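Local atomic coordinates of putative regulator (Escherichia coli O6, PDB entry 3HFI), a protein that probably regulates transcription as a DNA-binding regulator, its UTRA domain being of the kind that senses small-molecule effectors in the related HutC/FarR-type regulators. Residues Arg72-Ile75 with Glu76-Pro79; Leu44-Thr47 with Pro48-Ile52; Arg113-Gly116 with Asn117-His121; Glu83-Phe86 with Asn87-Asn90; Phe92-Ile95 with Glu96-Lys100. One frame throughout, in Å; residues are numbered along the deposited sequence.

Interaction 1: Arg72-Ile75 with Glu76-Pro79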
loop_
_atom_site.group_PDB
_atom_site.type_symbol
_atom_site.label_atom_id
_atom_site.label_comp_id
_atom_site.label_asym_id
_atom_site.label_seq_id
_atom_site.Cartn_x
_atom_site.Cartn_y
_atom_site.Cartn_z
ATOM N N ARG A 72 -1.798 8.336 -13.167
ATOM C CA ARG A 72 -1.140 8.709 -14.379
ATOM C C ARG A 72 -0.322 7.498 -14.838
ATOM O O ARG A 72 0.569 7.022 -14.145
ATOM C CB ARG A 72 -0.246 9.892 -14.108
ATOM C CG ARG A 72 -1.011 11.216 -14.067
ATOM C CD ARG A 72 -0.196 12.323 -13.583
ATOM N NE ARG A 72 -0.892 13.622 -13.655
ATOM C CZ ARG A 72 -1.491 14.197 -12.613
ATOM N NH1 ARG A 72 -1.560 13.586 -11.458
ATOM N NH2 ARG A 72 -2.083 15.359 -12.737
ATOM N N ILE A 73 -0.641 7.038 -16.036
ATOM C CA ILE A 73 -0.249 5.734 -16.579
ATOM C C ILE A 73 0.585 5.880 -17.853
ATOM O O ILE A 73 0.179 6.600 -18.779
ATOM C CB ILE A 73 -1.510 4.883 -16.901
ATOM C CG1 ILE A 73 -2.333 4.665 -15.619
ATOM C CG2 ILE A 73 -1.061 3.559 -17.437
ATOM C CD1 ILE A 73 -3.847 4.850 -15.803
ATOM N N ASN A 74 1.753 5.215 -17.891
ATOM C CA ASN A 74 2.560 5.148 -19.094
ATOM C C ASN A 74 1.879 4.208 -20.083
ATOM O O ASN A 74 1.965 2.988 -19.973
ATOM C CB ASN A 74 3.950 4.619 -18.763
ATOM C CG ASN A 74 4.839 4.570 -19.956
ATOM O OD1 ASN A 74 4.435 4.938 -21.063
ATOM N ND2 ASN A 74 6.069 4.155 -19.751
ATOM N N ILE A 75 1.223 4.767 -21.063
ATOM C CA ILE A 75 0.421 3.991 -22.002
ATOM C C ILE A 75 1.254 3.190 -23.019
ATOM O O ILE A 75 0.783 2.187 -23.565
ATOM C CB ILE A 75 -0.640 4.889 -22.694
ATOM C CG1 ILE A 75 -0.041 6.061 -23.434
ATOM C CG2 ILE A 75 -1.558 5.509 -21.684
ATOM C CD1 ILE A 75 -1.097 7.222 -23.544
ATOM N N GLU A 76 2.518 3.571 -23.206
ATOM C CA GLU A 76 3.415 2.813 -24.106
ATOM C C GLU A 76 3.588 1.366 -23.672
ATOM O O GLU A 76 3.822 0.502 -24.488
ATOM C CB GLU A 76 4.781 3.462 -24.171
ATOM C CG GLU A 76 4.758 5.019 -24.333
ATOM C CD GLU A 76 3.839 5.513 -25.437
ATOM O OE1 GLU A 76 3.779 4.860 -26.527
ATOM O OE2 GLU A 76 3.179 6.583 -25.226
ATOM N N LEU A 77 3.418 1.103 -22.384
ATOM C CA LEU A 77 3.587 -0.230 -21.836
ATOM C C LEU A 77 2.321 -1.095 -21.879
ATOM O O LEU A 77 2.418 -2.305 -21.671
ATOM C CB LEU A 77 4.060 -0.086 -20.359
ATOM C CG LEU A 77 5.471 0.497 -20.216
ATOM C CD1 LEU A 77 5.888 0.749 -18.717
ATOM C CD2 LEU A 77 6.460 -0.535 -20.983
ATOM N N CYS A 78 1.147 -0.473 -22.086
ATOM C CA CYS A 78 -0.140 -1.166 -22.180
ATOM C C CYS A 78 -0.932 -0.637 -23.349
ATOM O O CYS A 78 -1.842 0.220 -23.187
ATOM C CB CYS A 78 -0.999 -1.103 -20.915
ATOM S SG CYS A 78 -0.520 0.041 -19.684
ATOM N N PRO A 79 -0.588 -1.170 -24.537
ATOM C CA PRO A 79 -1.364 -1.060 -25.769
ATOM C C PRO A 79 -2.822 -1.378 -25.469
ATOM O O PRO A 79 -3.111 -2.483 -24.965
ATOM C CB PRO A 79 -0.725 -2.108 -26.700
ATOM C CG PRO A 79 0.689 -2.298 -26.152
ATOM C CD PRO A 79 0.532 -2.133 -24.678
#
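The shortest sound bond in this turn runs from Cys78 N to Ile75 O and is 3.1 Å long. One residue earlier the same step is repeated by Leu77 N and Asn74 O, but that bond is weak at 3.4 Å. Together they coil residues 75-77 into a short 3-10 segment at the end of strand 65-73. The side chain of Asn74 clamps its start. With chi1 at -178°, CG swings away from the backbone N and comes to lie beside the carbonyl carbon, which carries OD1 forward to Glu76 N at 3.2 Å. The bond is bent, 139° at the hydrogen, and Glu76 N approaches from above the amide plane. The other branch of the amide faces Leu77: ND2 rests 3.6 Å from CD1 of that residue. Glu76 bends back at chi2, and its CG sits 3.3 Å from Asn74 OD1, the amide and carboxylate planes turned 49° apart. Its OE2 touches Ile75 CG1 at 3.7 Å. On the buried side, Cys78 SG reaches back to Ile73 CG2 at 4.2 Å, and Leu98 of helix 91-99 packs against the cysteine. Ile46 and Gln50 lie against Asn74, so the buried amide is wedged between its own turn and the neighbouring loop. An asparagine side-chain oxygen accepting from the backbone NH two residues on is an Asx turn, used here to lead a central strand of the antiparallel sheet into a 3-10 turn.

Interaction 2: Leu44-Thr47 with Pro48-Ile52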
loop_
_atom_site.group_PDB
_atom_site.type_symbol
_atom_site.label_atom_id
_atom_site.label_comp_id
_atom_site.label_asym_id
_atom_site.label_seq_id
_atom_site.Cartn_x
_atom_site.Cartn_y
_atom_site.Cartn_z
ATOM N N LEU A 44 7.966 8.449 -13.601
ATOM C CA LEU A 44 7.700 7.324 -14.477
ATOM C C LEU A 44 8.903 6.929 -15.346
ATOM O O LEU A 44 8.859 5.954 -16.082
ATOM C CB LEU A 44 6.514 7.652 -15.350
ATOM C CG LEU A 44 5.095 7.614 -14.753
ATOM C CD1 LEU A 44 4.093 8.116 -15.779
ATOM C CD2 LEU A 44 4.735 6.204 -14.308
ATOM N N ARG A 45 9.997 7.666 -15.244
ATOM C CA ARG A 45 11.173 7.462 -16.088
ATOM C C ARG A 45 10.852 7.491 -17.557
ATOM O O ARG A 45 11.206 6.585 -18.308
ATOM C CB ARG A 45 11.917 6.189 -15.676
ATOM C CG ARG A 45 12.189 6.243 -14.186
ATOM C CD ARG A 45 13.051 5.148 -13.610
ATOM N NE ARG A 45 12.797 5.124 -12.160
ATOM C CZ ARG A 45 13.207 4.186 -11.295
ATOM N NH1 ARG A 45 13.952 3.140 -11.703
ATOM N NH2 ARG A 45 12.890 4.331 -9.988
ATOM N N ILE A 46 10.159 8.547 -17.971
ATOM C CA ILE A 46 9.846 8.771 -19.378
ATOM C C ILE A 46 10.308 10.176 -19.749
ATOM O O ILE A 46 10.646 10.956 -18.877
ATOM C CB ILE A 46 8.347 8.568 -19.689
ATOM C CG1 ILE A 46 7.471 9.536 -18.903
ATOM C CG2 ILE A 46 7.943 7.120 -19.416
ATOM C CD1 ILE A 46 5.933 9.393 -19.267
ATOM N N THR A 47 10.283 10.495 -21.052
ATOM C CA THR A 47 10.695 11.808 -21.544
ATOM C C THR A 47 9.599 12.802 -21.176
ATOM O O THR A 47 8.434 12.557 -21.417
ATOM C CB THR A 47 10.962 11.755 -23.032
ATOM O OG1 THR A 47 11.899 10.695 -23.276
ATOM C CG2 THR A 47 11.508 13.083 -23.589
ATOM N N PRO A 48 9.967 13.916 -20.551
ATOM C CA PRO A 48 9.019 14.986 -20.352
ATOM C C PRO A 48 8.271 15.256 -21.645
ATOM O O PRO A 48 8.868 15.334 -22.753
ATOM C CB PRO A 48 9.906 16.190 -20.045
ATOM C CG PRO A 48 11.187 15.522 -19.307
ATOM C CD PRO A 48 11.321 14.188 -19.991
ATOM N N GLY A 49 6.965 15.439 -21.507
ATOM C CA GLY A 49 6.092 15.719 -22.666
ATOM C C GLY A 49 5.431 14.491 -23.317
ATOM O O GLY A 49 4.506 14.615 -24.175
ATOM N N GLN A 50 5.900 13.312 -22.955
ATOM C CA GLN A 50 5.336 12.113 -23.507
ATOM C C GLN A 50 3.905 11.944 -23.030
ATOM O O GLN A 50 3.653 12.113 -21.871
ATOM C CB GLN A 50 6.115 10.920 -23.026
ATOM C CG GLN A 50 5.692 9.686 -23.722
ATOM C CD GLN A 50 6.657 8.597 -23.529
ATOM O OE1 GLN A 50 7.739 8.651 -24.096
ATOM N NE2 GLN A 50 6.290 7.579 -22.752
ATOM N N ASP A 51 2.984 11.605 -23.927
ATOM C CA ASP A 51 1.587 11.455 -23.544
ATOM C C ASP A 51 1.383 10.344 -22.544
ATOM O O ASP A 51 2.001 9.280 -22.611
ATOM C CB ASP A 51 0.718 11.243 -24.787
ATOM C CG ASP A 51 0.389 12.521 -25.506
ATOM O OD1 ASP A 51 0.579 13.630 -24.959
ATOM O OD2 ASP A 51 -0.156 12.432 -26.615
ATOM N N ILE A 52 0.643 10.645 -21.489
ATOM C CA ILE A 52 0.246 9.654 -20.525
ATOM C C ILE A 52 -1.244 9.735 -20.384
ATOM O O ILE A 52 -1.875 10.736 -20.819
ATOM C CB ILE A 52 0.986 9.832 -19.170
ATOM C CG1 ILE A 52 0.771 11.245 -18.522
ATOM C CG2 ILE A 52 2.487 9.485 -19.334
ATOM C CD1 ILE A 52 -0.558 11.412 -17.736
#
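Ile46 and Ile52 share the same first torsion, chi1 61° and 58°, which sets CG1 between the backbone N and the carbonyl carbon in each and turns CG2 to the side of the backbone N. From there Ile46 runs on extended to CD1 and meets CG2 of Ile52, the two side chains crossing at about a right angle. This pairing closes the inside of a loop built on a type II beta turn, Thr47 to Gln50, which leads from helix 38-44 into strand 51-60. The turn is held by Gln50 N bonding to Thr47 O at 3.1 Å, a fairly straight bond. Gly49 occupies the positive-phi corner. Upstream, Arg45 ends the helix in a Schellman motif, so the chain changes direction twice within a few residues. Gln50 puts CG opposite its backbone N, chi1 -172°, and stretches across the loop; its NE2 settles 3.8 Å from Ile46 CG2, a polar group lying over an aliphatic branch. CB of Gln50 also sits 3.3 Å from Thr47 O. On the outer side Thr47 CG2 lies 3.6 Å from Pro48 O. Backbone hydrogen bonds of Gly49 and Gln50 with Ala36 tie the turn to the chain just past strand 26-35. At the buried end, Ile52 CG2 meets two methyls: Leu44 CD1 at 4.1 Å and Ile46 CD1 at 3.4 Å, the latter closer than ordinary van der Waals contact.

Interaction 3: Arg113-Gly116 with Asn117-His121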
loop_
_atom_site.group_PDB
_atom_site.type_symbol
_atom_site.label_atom_id
_atom_site.label_comp_id
_atom_site.label_asym_id
_atom_site.label_seq_id
_atom_site.Cartn_x
_atom_site.Cartn_y
_atom_site.Cartn_z
ATOM N N ARG A 113 -1.953 17.340 3.493
ATOM C CA ARG A 113 -2.308 18.480 2.632
ATOM C C ARG A 113 -3.647 19.125 3.058
ATOM O O ARG A 113 -4.396 18.574 3.864
ATOM C CB ARG A 113 -2.368 18.045 1.174
ATOM C CG ARG A 113 -1.074 17.345 0.663
ATOM C CD ARG A 113 -0.049 18.331 0.177
ATOM N NE ARG A 113 -0.609 19.176 -0.885
ATOM C CZ ARG A 113 -0.516 18.944 -2.202
ATOM N NH1 ARG A 113 0.145 17.880 -2.682
ATOM N NH2 ARG A 113 -1.079 19.803 -3.052
ATOM N N LEU A 114 -3.934 20.310 2.529
ATOM C CA LEU A 114 -5.253 20.945 2.732
ATOM C C LEU A 114 -6.032 20.848 1.401
ATOM O O LEU A 114 -5.817 21.664 0.500
ATOM C CB LEU A 114 -5.087 22.385 3.240
ATOM C CG LEU A 114 -4.519 22.536 4.673
ATOM C CD1 LEU A 114 -5.411 21.885 5.716
ATOM C CD2 LEU A 114 -3.104 21.978 4.829
ATOM N N ILE A 115 -6.929 19.851 1.316
ATOM C CA ILE A 115 -7.493 19.262 0.057
ATOM C C ILE A 115 -7.550 20.119 -1.224
ATOM O O ILE A 115 -7.013 19.727 -2.278
ATOM C CB ILE A 115 -8.924 18.634 0.350
ATOM C CG1 ILE A 115 -9.510 17.938 -0.892
ATOM C CG2 ILE A 115 -9.910 19.679 1.003
ATOM C CD1 ILE A 115 -8.848 16.593 -1.242
ATOM N N GLY A 116 -8.219 21.275 -1.123
ATOM C CA GLY A 116 -8.519 22.141 -2.275
ATOM C C GLY A 116 -10.020 22.211 -2.537
ATOM O O GLY A 116 -10.794 21.407 -1.993
ATOM N N ASN A 117 -10.434 23.178 -3.362
ATOM C CA ASN A 117 -11.853 23.472 -3.552
ATOM C C ASN A 117 -12.504 22.402 -4.385
ATOM O O ASN A 117 -13.520 21.846 -3.990
ATOM C CB ASN A 117 -12.044 24.826 -4.219
ATOM C CG ASN A 117 -13.498 25.138 -4.513
ATOM O OD1 ASN A 117 -14.381 24.935 -3.679
ATOM N ND2 ASN A 117 -13.751 25.658 -5.712
ATOM N N GLU A 118 -11.903 22.123 -5.530
ATOM C CA GLU A 118 -12.447 21.170 -6.474
ATOM C C GLU A 118 -12.392 19.726 -5.998
ATOM O O GLU A 118 -13.325 18.954 -6.222
ATOM C CB GLU A 118 -11.666 21.236 -7.766
ATOM C CG GLU A 118 -12.083 20.140 -8.703
ATOM C CD GLU A 118 -11.503 20.288 -10.069
ATOM O OE1 GLU A 118 -10.533 21.085 -10.239
ATOM O OE2 GLU A 118 -12.031 19.586 -10.966
ATOM N N ARG A 119 -11.248 19.341 -5.435
ATOM C CA ARG A 119 -11.109 18.042 -4.788
ATOM C C ARG A 119 -11.991 17.963 -3.596
ATOM O O ARG A 119 -12.558 16.904 -3.336
ATOM C CB ARG A 119 -9.697 17.827 -4.291
ATOM C CG ARG A 119 -8.759 17.510 -5.366
ATOM C CD ARG A 119 -7.426 17.419 -4.793
ATOM N NE ARG A 119 -6.564 17.105 -5.893
ATOM C CZ ARG A 119 -5.592 17.883 -6.351
ATOM N NH1 ARG A 119 -5.296 19.051 -5.761
ATOM N NH2 ARG A 119 -4.887 17.448 -7.392
ATOM N N GLY A 120 -12.045 19.072 -2.853
ATOM C CA GLY A 120 -12.909 19.194 -1.684
ATOM C C GLY A 120 -14.293 18.777 -2.083
ATOM O O GLY A 120 -14.892 17.943 -1.434
ATOM N N HIS A 121 -14.766 19.318 -3.203
ATOM C CA HIS A 121 -16.122 19.070 -3.659
ATOM C C HIS A 121 -16.355 17.590 -3.940
ATOM O O HIS A 121 -17.383 17.038 -3.610
ATOM C CB HIS A 121 -16.487 19.984 -4.858
ATOM C CG HIS A 121 -17.197 21.255 -4.451
ATOM N ND1 HIS A 121 -16.529 22.400 -4.053
ATOM C CD2 HIS A 121 -18.519 21.546 -4.349
ATOM C CE1 HIS A 121 -17.406 23.342 -3.744
#
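Gly116 is the N-cap of helix 117-123, just after strand 105-114. Its carbonyl oxygen accepts from Gly120 N at 2.8 Å; the bond is bent, 130° at the hydrogen. Ile115 packs beneath this first turn. Its chi1 of -176° carries CG1 away from the backbone N, and CD1 reaches Arg119 CB at 3.4 Å while CG1 comes equally near Gly120 N. Arg119 then runs extended from CG to NE past the isoleucine backbone, its CD 3.4 Å from Ile115 O, with that oxygen at the guanidinium edge, near the plane. The guanidinium is fixed farther out, where NH2 forms a salt bridge with Glu70 of strand 65-73. One residue on from the cap, Asn117 O is gripped twice by His121: N bonds at 2.9 Å and ND1 at 3.1 Å, from opposite faces of the carbonyl plane, though the imidazole is only partly modelled. Ile115 also contacts Val131 of strand 130-139, and both Ile115 and Arg119 lie on Trp152 of strand 144-153, seating the helix start against the sheet.

Interaction 4: Glu83-Phe86 with Asn87-Asn90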
loop_
_atom_site.group_PDB
_atom_site.type_symbol
_atom_site.label_atom_id
_atom_site.label_comp_id
_atom_site.label_asym_id
_atom_site.label_seq_id
_atom_site.Cartn_x
_atom_site.Cartn_y
_atom_site.Cartn_z
ATOM N N GLU A 83 -8.606 2.751 -24.433
ATOM C CA GLU A 83 -9.936 2.390 -24.909
ATOM C C GLU A 83 -10.786 1.751 -23.844
ATOM O O GLU A 83 -11.957 1.515 -24.091
ATOM C CB GLU A 83 -9.843 1.449 -26.088
ATOM C CG GLU A 83 -9.321 2.126 -27.349
ATOM C CD GLU A 83 -8.388 1.214 -28.165
ATOM O OE1 GLU A 83 -7.196 1.591 -28.404
ATOM O OE2 GLU A 83 -8.854 0.115 -28.560
ATOM N N ILE A 84 -10.237 1.482 -22.670
ATOM C CA ILE A 84 -10.979 0.784 -21.602
ATOM C C ILE A 84 -12.009 1.718 -20.909
ATOM O O ILE A 84 -11.788 2.909 -20.794
ATOM C CB ILE A 84 -9.974 0.143 -20.527
ATOM C CG1 ILE A 84 -8.976 -0.818 -21.201
ATOM C CG2 ILE A 84 -10.686 -0.620 -19.430
ATOM C CD1 ILE A 84 -9.609 -1.933 -21.979
ATOM N N ASP A 85 -13.141 1.170 -20.469
ATOM C CA ASP A 85 -14.039 1.871 -19.544
ATOM C C ASP A 85 -13.788 1.335 -18.136
ATOM O O ASP A 85 -14.229 0.237 -17.773
ATOM C CB ASP A 85 -15.545 1.706 -19.932
ATOM C CG ASP A 85 -16.525 2.478 -18.964
ATOM O OD1 ASP A 85 -16.087 3.238 -18.038
ATOM O OD2 ASP A 85 -17.750 2.308 -19.136
ATOM N N PHE A 86 -13.131 2.138 -17.324
ATOM C CA PHE A 86 -12.800 1.718 -15.987
ATOM C C PHE A 86 -13.930 1.961 -14.971
ATOM O O PHE A 86 -13.723 1.798 -13.755
ATOM C CB PHE A 86 -11.488 2.367 -15.541
ATOM C CG PHE A 86 -10.280 1.910 -16.333
ATOM C CD1 PHE A 86 -9.651 2.770 -17.231
ATOM C CD2 PHE A 86 -9.779 0.619 -16.167
ATOM C CE1 PHE A 86 -8.529 2.357 -17.948
ATOM C CE2 PHE A 86 -8.656 0.197 -16.884
ATOM C CZ PHE A 86 -8.039 1.059 -17.774
ATOM N N ASN A 87 -15.118 2.341 -15.454
ATOM C CA ASN A 87 -16.354 2.117 -14.695
ATOM C C ASN A 87 -16.763 0.644 -14.820
ATOM O O ASN A 87 -17.556 0.140 -14.028
ATOM C CB ASN A 87 -17.498 3.034 -15.188
ATOM C CG ASN A 87 -17.373 4.473 -14.672
ATOM O OD1 ASN A 87 -17.458 5.441 -15.438
ATOM N ND2 ASN A 87 -17.172 4.615 -13.376
ATOM N N GLN A 88 -16.211 -0.032 -15.827
ATOM C CA GLN A 88 -16.539 -1.437 -16.136
ATOM C C GLN A 88 -15.366 -2.423 -15.916
ATOM O O GLN A 88 -15.551 -3.635 -15.950
ATOM C CB GLN A 88 -17.036 -1.548 -17.607
ATOM C CG GLN A 88 -18.437 -0.996 -17.888
ATOM C CD GLN A 88 -19.521 -1.815 -17.186
ATOM O OE1 GLN A 88 -19.613 -1.810 -15.946
ATOM N NE2 GLN A 88 -20.339 -2.537 -17.969
ATOM N N HIS A 89 -14.157 -1.906 -15.716
ATOM C CA HIS A 89 -12.978 -2.749 -15.574
ATOM C C HIS A 89 -12.185 -2.222 -14.438
ATOM O O HIS A 89 -12.327 -1.052 -14.102
ATOM C CB HIS A 89 -12.181 -2.746 -16.863
ATOM C CG HIS A 89 -12.883 -3.479 -17.950
ATOM N ND1 HIS A 89 -13.626 -2.838 -18.920
ATOM C CD2 HIS A 89 -13.057 -4.805 -18.158
ATOM C CE1 HIS A 89 -14.187 -3.739 -19.713
ATOM N NE2 HIS A 89 -13.865 -4.940 -19.269
ATOM N N ASN A 90 -11.392 -3.088 -13.811
ATOM C CA ASN A 90 -10.481 -2.686 -12.726
ATOM C C ASN A 90 -9.118 -2.250 -13.292
ATOM O O ASN A 90 -8.586 -2.876 -14.224
ATOM C CB ASN A 90 -10.287 -3.838 -11.741
ATOM C CG ASN A 90 -11.587 -4.311 -11.138
ATOM O OD1 ASN A 90 -11.902 -5.513 -11.160
ATOM N ND2 ASN A 90 -12.366 -3.367 -10.608
#
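The backbone folds back on itself from Asp85 to Gln88, Gln88 N bonding to Asp85 O at 2.8 Å. The Asp85 side chain braces the same turn. Its chi1 of -179° lays the carboxylate beside the carbonyl carbon, where OD1 takes a hydrogen bond from Asn87 N at 2.9 Å, met from above the carboxylate plane. The other oxygen, OD2, lies against the aliphatic part of Gln88, 3.6 Å from CG. Asp85 O has a second donor in His89 ND1, a weak bond of 3.3 Å in which the oxygen lies at the edge of the imidazole. Ile84 serves both rings' residues: its CG2 touches His89 CB at 3.7 Å and also lies 3.3 Å above the Phe86 ring plane, offset toward the rim. The edge of the phenyl ring is lined by His89 O, and Phe86 CA offers that same oxygen a CA-H...O contact of 3.4 Å. Phe86, the buried residue here, continues inward onto Leu91 and Thr94 of helix 91-99 and onto Val28 of strand 26-35. Asn90 follows at the N-cap position of that helix, though its side chain makes no capping bond. An aspartate side chain bonding two residues ahead while its carbonyl bonds three ahead is an Asx turn joined to a beta turn, here in the loop leading into helix 91-99.

Interaction 5: Phe92-Ile95 with Glu96-Lys100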
loop_
_atom_site.group_PDB
_atom_site.type_symbol
_atom_site.label_atom_id
_atom_site.label_comp_id
_atom_site.label_asym_id
_atom_site.label_seq_id
_atom_site.Cartn_x
_atom_site.Cartn_y
_atom_site.Cartn_z
ATOM N N PHE A 92 -5.767 -1.940 -12.261
ATOM C CA PHE A 92 -4.507 -2.642 -12.196
ATOM C C PHE A 92 -4.506 -4.039 -12.840
ATOM O O PHE A 92 -3.572 -4.361 -13.583
ATOM C CB PHE A 92 -3.950 -2.578 -10.795
ATOM C CG PHE A 92 -3.536 -1.186 -10.420
ATOM C CD1 PHE A 92 -2.343 -0.647 -10.897
ATOM C CD2 PHE A 92 -4.370 -0.370 -9.681
ATOM C CE1 PHE A 92 -1.970 0.663 -10.605
ATOM C CE2 PHE A 92 -3.974 0.956 -9.361
ATOM C CZ PHE A 92 -2.778 1.452 -9.831
ATOM N N PRO A 93 -5.580 -4.816 -12.659
ATOM C CA PRO A 93 -5.736 -6.020 -13.458
ATOM C C PRO A 93 -5.659 -5.750 -14.932
ATOM O O PRO A 93 -5.073 -6.543 -15.660
ATOM C CB PRO A 93 -7.139 -6.498 -13.089
ATOM C CG PRO A 93 -7.290 -6.053 -11.635
ATOM C CD PRO A 93 -6.632 -4.689 -11.642
ATOM N N THR A 94 -6.211 -4.615 -15.377
ATOM C CA THR A 94 -6.206 -4.289 -16.786
ATOM C C THR A 94 -4.811 -3.911 -17.295
ATOM O O THR A 94 -4.440 -4.248 -18.420
ATOM C CB THR A 94 -7.226 -3.155 -17.115
ATOM O OG1 THR A 94 -8.549 -3.529 -16.677
ATOM C CG2 THR A 94 -7.279 -2.870 -18.603
ATOM N N ILE A 95 -4.065 -3.173 -16.494
ATOM C CA ILE A 95 -2.665 -2.845 -16.772
ATOM C C ILE A 95 -1.917 -4.168 -16.975
ATOM O O ILE A 95 -1.213 -4.339 -17.967
ATOM C CB ILE A 95 -2.102 -1.958 -15.623
ATOM C CG1 ILE A 95 -2.713 -0.539 -15.729
ATOM C CG2 ILE A 95 -0.574 -1.931 -15.589
ATOM C CD1 ILE A 95 -2.292 0.452 -14.592
ATOM N N GLU A 96 -2.163 -5.137 -16.089
ATOM C CA GLU A 96 -1.459 -6.412 -16.134
ATOM C C GLU A 96 -1.824 -7.210 -17.360
ATOM O O GLU A 96 -0.918 -7.666 -18.029
ATOM C CB GLU A 96 -1.669 -7.233 -14.840
ATOM C CG GLU A 96 -0.932 -6.660 -13.621
ATOM C CD GLU A 96 -0.912 -7.612 -12.460
ATOM O OE1 GLU A 96 -1.837 -8.440 -12.394
ATOM O OE2 GLU A 96 0.037 -7.617 -11.640
ATOM N N SER A 97 -3.114 -7.327 -17.702
ATOM C CA SER A 97 -3.498 -8.010 -18.918
ATOM C C SER A 97 -2.933 -7.428 -20.186
ATOM O O SER A 97 -2.428 -8.165 -21.045
ATOM C CB SER A 97 -5.026 -8.041 -19.140
ATOM O OG SER A 97 -5.751 -8.462 -18.009
ATOM N N LEU A 98 -3.117 -6.128 -20.353
ATOM C CA LEU A 98 -2.672 -5.461 -21.552
ATOM C C LEU A 98 -1.152 -5.427 -21.706
ATOM O O LEU A 98 -0.655 -5.474 -22.812
ATOM C CB LEU A 98 -3.213 -4.033 -21.601
ATOM C CG LEU A 98 -4.732 -3.892 -21.697
ATOM C CD1 LEU A 98 -5.104 -2.428 -21.808
ATOM C CD2 LEU A 98 -5.295 -4.677 -22.835
ATOM N N SER A 99 -0.406 -5.332 -20.616
ATOM C CA SER A 99 1.050 -5.336 -20.688
ATOM C C SER A 99 1.622 -6.762 -20.792
ATOM O O SER A 99 2.729 -6.966 -21.261
ATOM C CB SER A 99 1.584 -4.656 -19.420
ATOM O OG SER A 99 1.132 -5.325 -18.242
ATOM N N LYS A 100 0.837 -7.743 -20.362
ATOM C CA LYS A 100 1.308 -9.088 -20.040
ATOM C C LYS A 100 2.517 -9.084 -19.081
ATOM O O LYS A 100 3.420 -9.894 -19.203
ATOM C CB LYS A 100 1.537 -9.912 -21.308
ATOM C CG LYS A 100 0.357 -9.806 -22.332
ATOM C CD LYS A 100 0.597 -10.612 -23.627
ATOM C CE LYS A 100 -0.204 -10.036 -24.864
ATOM N NZ LYS A 100 0.552 -9.059 -25.770
#
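Pro93 O and Ile95 O each take two hydrogen bonds across this stretch of helix 91-99, one from the backbone and one from a serine hydroxyl. Ser97 N reaches Pro93 O at 2.9 Å almost straight, while Ser97 OG comes in at 3.1 Å from above the carbonyl plane. Ser99 also bonds twice, to Ile95 O: OG at 2.6 Å and N at 2.9 Å, from opposite faces of its plane. Its chi1 of 58° tucks the hydroxyl back over the helix, and OG also accepts from Arg101 N, so the serine links the last turn to the chain beyond it. Glu96 N to Phe92 O and Leu98 N to Thr94 O, both 3.0 Å, complete the alpha-helical pattern; Lys100, with positive phi, then breaks it. Thr94 OG1 donates to the backbone O of Asn90. Glu96 sends OE2 to Ile103 N, and OE1 has a long, weak ion pair with Lys157 of the second subunit, whose Leu160 packs on Phe92. Ile95 faces inward onto Val146 of strand 144-153. Elsewhere on the helix, Thr94 and Leu98 lie side by side pointing the same way, CG2 of the threonine 3.9 Å from CD1 of the leucine.

How the interactions relate
Interactions 2, 1, 5 and 4 form a chain of touching neighbours. Interactions 1 and 2 sit at neighbouring strands, centres 10 Å apart, and meet where Asn74 ND2 packs 3.5 Å from Ile46 CG2 and Glu76 CG 3.4 Å from Gln50 NE2. Interaction 5, on helix 91-99, touches both interaction 1 and interaction 4: Leu77 O of interaction 1 lies 3.4 Å from Ser99 CB of interaction 5, and Phe86 CE2 of interaction 4 lies 3.7 Å from Thr94 CB. Interaction 3 stands apart, its centre about 28 Å from that of interaction 1 and across the chain's centre, yet both reach the same antiparallel sheet. Among the five, interaction 5 is the one touched by the second subunit.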